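Local coordinates for CYTH domain-containing protein (Pyrococcus horikoshii, PDB 2EEN), which is of unknown function but carries a CYTH domain, a fold whose relatives typically act on triphosphate-bearing substrates, and assembles as a dimer, at residues P38-F42 / S43-E47. Residues are numbered along the deposited sequence; the frame is centred on the assembly and turned at random.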
ATOM      1  N   PRO A  38      10.726   9.623   1.640  1.00 17.93           N
ATOM      2  CA  PRO A  38      12.185   9.491   1.662  1.00 18.97           C
ATOM      3  C   PRO A  38      12.940  10.470   0.770  1.00 20.64           C
ATOM      4  O   PRO A  38      14.097  10.794   1.042  1.00 24.00           O
ATOM      5  CB  PRO A  38      12.401   8.043   1.224  1.00 18.78           C
ATOM      6  CG  PRO A  38      11.241   7.804   0.287  1.00 17.57           C
ATOM      7  CD  PRO A  38      10.091   8.425   1.064  1.00 16.92           C
ATOM      8  N   CYS A  39      12.279  10.958  -0.275  1.00 23.28           N
ATOM      9  CA  CYS A  39      12.919  11.837  -1.243  1.00 26.73           C
ATOM     10  C   CYS A  39      12.451  13.285  -1.284  1.00 26.07           C
ATOM     11  O   CYS A  39      13.183  14.163  -1.738  1.00 29.95           O
ATOM     12  CB  CYS A  39      12.746  11.241  -2.642  1.00 28.04           C
ATOM     13  SG  CYS A  39      12.834   9.425  -2.730  1.00 36.76           S
ATOM     14  N   ARG A  40      11.226  13.539  -0.846  1.00 24.52           N
ATOM     15  CA  ARG A  40      10.714  14.897  -0.867  1.00 22.77           C
ATOM     16  C   ARG A  40      10.072  15.254   0.458  1.00 22.70           C
ATOM     17  O   ARG A  40       9.693  14.383   1.235  1.00 20.25           O
ATOM     18  CB  ARG A  40       9.722  15.081  -2.017  1.00 26.88           C
ATOM     19  CG  ARG A  40       8.515  14.161  -1.987  1.00 25.90           C
ATOM     20  CD  ARG A  40       7.598  14.464  -3.174  1.00 28.35           C
ATOM     21  NE  ARG A  40       6.317  13.769  -3.075  1.00 27.79           N
ATOM     22  CZ  ARG A  40       6.017  12.632  -3.699  1.00 28.84           C
ATOM     23  NH1 ARG A  40       6.904  12.038  -4.492  1.00 28.23           N
ATOM     24  NH2 ARG A  40       4.823  12.082  -3.518  1.00 26.62           N
ATOM     25  N   ASP A  41       9.966  16.550   0.714  1.00 22.17           N
ATOM     26  CA  ASP A  41       9.397  17.029   1.958  1.00 22.25           C
ATOM     27  C   ASP A  41       7.904  17.236   1.787  1.00 20.59           C
ATOM     28  O   ASP A  41       7.478  18.214   1.166  1.00 20.27           O
ATOM     29  CB  ASP A  41      10.057  18.351   2.346  1.00 25.69           C
ATOM     30  CG  ASP A  41       9.723  18.772   3.760  1.00 29.26           C
ATOM     31  OD1 ASP A  41       8.757  18.218   4.329  1.00 28.73           O
ATOM     32  OD2 ASP A  41      10.421  19.660   4.300  1.00 32.08           O
ATOM     33  N   PHE A  42       7.112  16.319   2.336  1.00 19.11           N
ATOM     34  CA  PHE A  42       5.663  16.421   2.224  1.00 19.06           C
ATOM     35  C   PHE A  42       5.125  17.725   2.765  1.00 20.70           C
ATOM     36  O   PHE A  42       4.086  18.192   2.319  1.00 21.08           O
ATOM     37  CB  PHE A  42       4.964  15.282   2.961  1.00 18.44           C
ATOM     38  CG  PHE A  42       4.908  13.996   2.199  1.00 19.22           C
ATOM     39  CD1 PHE A  42       4.997  13.976   0.809  1.00 19.24           C
ATOM     40  CD2 PHE A  42       4.687  12.799   2.873  1.00 18.04           C
ATOM     41  CE1 PHE A  42       4.861  12.786   0.097  1.00 19.86           C
ATOM     42  CE2 PHE A  42       4.549  11.603   2.177  1.00 19.98           C
ATOM     43  CZ  PHE A  42       4.634  11.596   0.781  1.00 21.12           C
ATOM     44  N   SER A  43       5.818  18.313   3.733  1.00 23.02           N
ATOM     45  CA  SER A  43       5.346  19.570   4.301  1.00 25.60           C
ATOM     46  C   SER A  43       5.460  20.704   3.284  1.00 27.88           C
ATOM     47  O   SER A  43       4.762  21.711   3.392  1.00 30.37           O
ATOM     48  CB  SER A  43       6.117  19.906   5.584  1.00 27.16           C
ATOM     49  OG  SER A  43       7.494  20.102   5.339  1.00 29.94           O
ATOM     50  N   LYS A  44       6.328  20.532   2.290  1.00 24.75           N
ATOM     51  CA  LYS A  44       6.518  21.539   1.249  1.00 25.83           C
ATOM     52  C   LYS A  44       5.603  21.291   0.052  1.00 24.29           C
ATOM     53  O   LYS A  44       5.252  22.219  -0.676  1.00 24.92           O
ATOM     54  CB  LYS A  44       7.974  21.548   0.773  1.00 27.54           C
ATOM     55  CG  LYS A  44       8.959  22.088   1.794  1.00 32.88           C
ATOM     56  CD  LYS A  44       8.700  23.554   2.090  1.00 34.03           C
ATOM     57  CE  LYS A  44       9.724  24.097   3.078  1.00 36.70           C
ATOM     58  NZ  LYS A  44      11.114  23.927   2.566  1.00 39.46           N
ATOM     59  N   THR A  45       5.220  20.035  -0.154  1.00 21.79           N
ATOM     60  CA  THR A  45       4.356  19.679  -1.274  1.00 21.88           C
ATOM     61  C   THR A  45       2.897  19.505  -0.844  1.00 20.68           C
ATOM     62  O   THR A  45       2.018  19.264  -1.676  1.00 22.49           O
ATOM     63  CB  THR A  45       4.838  18.384  -1.934  1.00 19.37           C
ATOM     64  OG1 THR A  45       4.836  17.336  -0.959  1.00 20.67           O
ATOM     65  CG2 THR A  45       6.249  18.558  -2.482  1.00 23.09           C
ATOM     66  N   ASP A  46       2.661  19.638   0.456  1.00 19.07           N
ATOM     67  CA  ASP A  46       1.333  19.523   1.050  1.00 19.41           C
ATOM     68  C   ASP A  46       0.702  18.160   0.817  1.00 17.81           C
ATOM     69  O   ASP A  46      -0.491  18.039   0.542  1.00 19.61           O
ATOM     70  CB  ASP A  46       0.419  20.633   0.523  1.00 21.04           C
ATOM     71  CG  ASP A  46      -0.855  20.770   1.333  1.00 22.74           C
ATOM     72  OD1 ASP A  46      -0.839  20.443   2.539  1.00 25.57           O
ATOM     73  OD2 ASP A  46      -1.872  21.228   0.768  1.00 26.85           O
ATOM     74  N   GLU A  47       1.518  17.126   0.940  1.00 15.18           N
ATOM     75  CA  GLU A  47       1.044  15.763   0.774  1.00 14.64           C
ATOM     76  C   GLU A  47       1.101  15.071   2.127  1.00 14.43           C
ATOM     77  O   GLU A  47       1.692  15.584   3.072  1.00 14.51           O
ATOM     78  CB  GLU A  47       1.943  15.015  -0.192  1.00 13.25           C
ATOM     79  CG  GLU A  47       1.889  15.507  -1.602  1.00 16.95           C
ATOM     80  CD  GLU A  47       2.961  14.853  -2.435  1.00 17.42           C
ATOM     81  OE1 GLU A  47       4.118  15.321  -2.387  1.00 19.25           O
ATOM     82  OE2 GLU A  47       2.656  13.857  -3.112  1.00 20.69           O
TER
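Arg40 starts with CG between its backbone N and carbonyl carbon (chi1 59°) and then runs extended to NE, which carries its guanidinium over to the carboxylate of Glu47. Glu47 has CG beside its own backbone N (chi1 -67°) and crosses Arg40 at about a right angle. The two flat groups are nearly parallel, 9° apart, but offset, so each bond runs tilted out of both planes. The grip is side-on: Arg40 NE lies 2.8 Å from Glu47 OE1, and Arg40 NH2 lies 2.8 Å from Glu47 OE2. Both carboxylate oxygens are met on the syn side. The anti lone pair of Glu47 OE1 takes the hydroxyl of Thr45, with OG1 to OE1 at 2.6 Å. Three bonds thus fix the rotation of the carboxylate, and Tyr66 adds a fourth at OE2. With an alanine in place of Glu47, the Arg40 guanidinium is likely to lose its acidic partner and the Thr45 hydroxyl its acceptor. Phe42 lies against the same side chain, its CD1 3.4 Å from Glu47 CB.

Asp41 is the N-cap of the short helix. Its OD1 accepts from Ser43 N at 3.0 Å, above the carboxylate plane, and from Ser43 OG at 2.5 Å, a length short enough to be treated with caution. Asp41 O takes Lys44 N and Thr45 N. At the other end, Asp46 leaves the helix with positive phi, and Glu47 N reaches back to Phe42 O at 3.1 Å.

On the dimer side, Cys39 forms a disulfide with Cys39 of the second subunit, Arg40 NH2 bonds to Arg98 O of that subunit, and Phe42 packs on its Leu99. Gln36, at the end of the first strand, bonds to Asp41 OD1 and Phe42 N. The unit is a single-turn helix, 42-45, linking antiparallel neighbours 23-36 and 48-56.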